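Local atomic coordinates of mannose-specific lectin 2 chain 1 (Colocasia esculenta, PDB entry 5T1X), a protein that binds mannose as a GNA-related plant lectin and agglutinates rabbit erythrocytes, working as a heterotetramer assembled from two kinds of chain. Residues D15-N20 / D24-N29. Residues are numbered along the deposited sequence; the frame is centred on the assembly and turned at random.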
loop_
_atom_site.group_PDB
_atom_site.type_symbol
_atom_site.label_atom_id
_atom_site.label_comp_id
_atom_site.label_asym_id
_atom_site.label_seq_id
_atom_site.Cartn_x
_atom_site.Cartn_y
_atom_site.Cartn_z
ATOM N N ASP A 15 -12.770 13.848 -10.931
ATOM C CA ASP A 15 -13.912 12.943 -10.729
ATOM C C ASP A 15 -13.456 11.471 -10.604
ATOM O O ASP A 15 -14.276 10.558 -10.721
ATOM C CB ASP A 15 -14.996 13.120 -11.815
ATOM C CG ASP A 15 -15.681 14.475 -11.778
ATOM O OD1 ASP A 15 -16.071 14.917 -10.669
ATOM O OD2 ASP A 15 -15.852 15.081 -12.857
ATOM N N GLY A 16 -12.176 11.271 -10.277
ATOM C CA GLY A 16 -11.588 9.951 -10.080
ATOM C C GLY A 16 -11.834 9.416 -8.683
ATOM O O GLY A 16 -12.108 10.184 -7.754
ATOM N N HIS A 17 -11.737 8.088 -8.531
ATOM C CA HIS A 17 -11.958 7.422 -7.248
ATOM C C HIS A 17 -10.842 6.515 -6.798
ATOM O O HIS A 17 -10.177 5.877 -7.613
ATOM C CB HIS A 17 -13.190 6.499 -7.324
ATOM C CG HIS A 17 -14.482 7.143 -7.695
ATOM N ND1 HIS A 17 -15.502 7.282 -6.780
ATOM C CD2 HIS A 17 -14.920 7.557 -8.901
ATOM C CE1 HIS A 17 -16.513 7.812 -7.444
ATOM N NE2 HIS A 17 -16.204 8.007 -8.721
ATOM N N LEU A 18 -10.730 6.381 -5.473
ATOM C CA LEU A 18 -10.061 5.319 -4.725
ATOM C C LEU A 18 -11.173 4.694 -3.911
ATOM O O LEU A 18 -11.987 5.442 -3.369
ATOM C CB LEU A 18 -8.900 5.779 -3.838
ATOM C CG LEU A 18 -7.648 6.387 -4.481
ATOM C CD1 LEU A 18 -6.569 6.535 -3.434
ATOM C CD2 LEU A 18 -7.104 5.533 -5.633
ATOM N N LYS A 19 -11.286 3.354 -3.866
ATOM C CA LYS A 19 -12.404 2.769 -3.128
ATOM C C LYS A 19 -11.984 1.511 -2.404
ATOM O O LYS A 19 -11.255 0.689 -2.955
ATOM C CB LYS A 19 -13.589 2.472 -4.079
ATOM C CG LYS A 19 -14.886 2.043 -3.390
ATOM C CD LYS A 19 -16.039 1.949 -4.383
ATOM C CE LYS A 19 -17.349 1.520 -3.767
ATOM N NZ LYS A 19 -17.921 2.560 -2.868
ATOM N N ASN A 20 -12.474 1.349 -1.170
ATOM C CA ASN A 20 -12.256 0.125 -0.406
ATOM C C ASN A 20 -13.550 -0.131 0.379
ATOM O O ASN A 20 -13.836 0.574 1.346
ATOM C CB ASN A 20 -10.999 0.194 0.474
ATOM C CG ASN A 20 -10.555 -1.171 0.955
ATOM O OD1 ASN A 20 -11.326 -2.135 0.983
ATOM N ND2 ASN A 20 -9.317 -1.274 1.394
ATOM N N ASP A 24 -15.244 5.608 -0.123
ATOM C CA ASP A 24 -15.027 6.128 -1.468
ATOM C C ASP A 24 -14.375 7.514 -1.450
ATOM O O ASP A 24 -15.024 8.507 -1.102
ATOM C CB ASP A 24 -16.390 6.177 -2.192
ATOM C CG ASP A 24 -16.351 6.452 -3.678
ATOM O OD1 ASP A 24 -15.237 6.554 -4.235
ATOM O OD2 ASP A 24 -17.445 6.545 -4.294
ATOM N N LEU A 25 -13.097 7.575 -1.858
ATOM C CA LEU A 25 -12.341 8.821 -1.944
ATOM C C LEU A 25 -12.523 9.389 -3.334
ATOM O O LEU A 25 -12.166 8.733 -4.312
ATOM C CB LEU A 25 -10.846 8.590 -1.633
ATOM C CG LEU A 25 -9.966 9.841 -1.654
ATOM C CD1 LEU A 25 -10.100 10.658 -0.353
ATOM C CD2 LEU A 25 -8.520 9.474 -1.904
ATOM N N VAL A 26 -13.096 10.600 -3.427
ATOM C CA VAL A 26 -13.363 11.216 -4.720
ATOM C C VAL A 26 -12.647 12.577 -4.850
ATOM O O VAL A 26 -12.819 13.459 -4.000
ATOM C CB VAL A 26 -14.890 11.363 -4.991
ATOM C CG1 VAL A 26 -15.158 11.781 -6.435
ATOM C CG2 VAL A 26 -15.652 10.078 -4.663
ATOM N N MET A 27 -11.856 12.736 -5.929
ATOM C CA MET A 27 -11.227 14.014 -6.282
ATOM C C MET A 27 -12.261 14.696 -7.155
ATOM O O MET A 27 -12.369 14.382 -8.334
ATOM C CB MET A 27 -9.863 13.801 -6.977
ATOM C CG MET A 27 -9.208 15.090 -7.482
ATOM S SD MET A 27 -8.632 16.183 -6.165
ATOM C CE MET A 27 -9.990 17.355 -6.101
ATOM N N GLN A 28 -13.102 15.533 -6.565
ATOM C CA GLN A 28 -14.257 16.070 -7.283
ATOM C C GLN A 28 -13.948 17.214 -8.243
ATOM O O GLN A 28 -12.918 17.878 -8.115
ATOM C CB GLN A 28 -15.337 16.509 -6.300
ATOM C CG GLN A 28 -15.809 15.357 -5.430
ATOM C CD GLN A 28 -16.867 15.712 -4.417
ATOM O OE1 GLN A 28 -17.567 14.832 -3.937
ATOM N NE2 GLN A 28 -16.999 16.981 -4.040
ATOM N N ASN A 29 -14.883 17.440 -9.204
ATOM C CA ASN A 29 -14.811 18.498 -10.218
ATOM C C ASN A 29 -14.929 19.891 -9.579
ATOM O O ASN A 29 -14.509 20.876 -10.195
ATOM C CB ASN A 29 -15.856 18.303 -11.329
ATOM C CG ASN A 29 -17.280 18.114 -10.868
ATOM O OD1 ASN A 29 -17.883 18.983 -10.228
ATOM N ND2 ASN A 29 -17.878 16.995 -11.256
#
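Leu18 and Leu25 exchange the backbone bonds at the heart of this antiparallel beta hairpin, at the edge of one of the three sheets of the beta-prism II fold: Leu18 N gives to Leu25 O at 3.0 Å and Leu25 N to Leu18 O at 2.8 Å. Farther along, Met27 N reaches Gly16 O at 3.1 Å, and Asp15 N closes the ladder on Met27 O at 2.7 Å. His17 CA makes a CA-H...O contact with Leu25 O.

Among the side chains, His17 ND1 donates diagonally to Asp24 OD1 over 2.7 Å, almost straight at 172°, into the syn lone pair. Ring and carboxylate are nearly coplanar, 20° apart. With CG anti to its backbone N (chi1 -169°), Asp24 swings its carboxylate toward the ring edge. Val26 CG2 comes within 3.5 Å of His17 ND1, and CG1 lies over one ring face. Lys19 NZ, weakly hydrogen-bonded to Gly21 O, stays 4.3 Å from Asp24 OD2, too far for a salt bridge.

At the open end, Asp15 OD1 takes weak hydrogen bonds from Asn29 N and ND2; Asn29 ND2 also bonds weakly to Asp15 OD2, carboxylate and amide planes crossing steeply.

On the other face, Leu18 CD1 meets Leu25 CD2 at 3.8 Å, side by side.

The hairpin thus sets buried Leu18, Leu25 and Met27 against a largely polar, more exposed face of His17, Lys19, Asp24 and Val26. It leads into the mannose site, where weak bonds to Asp15 help position Asn29 and Gln28 bonds to Tyr36; Asp24 probably favours a protonated His17.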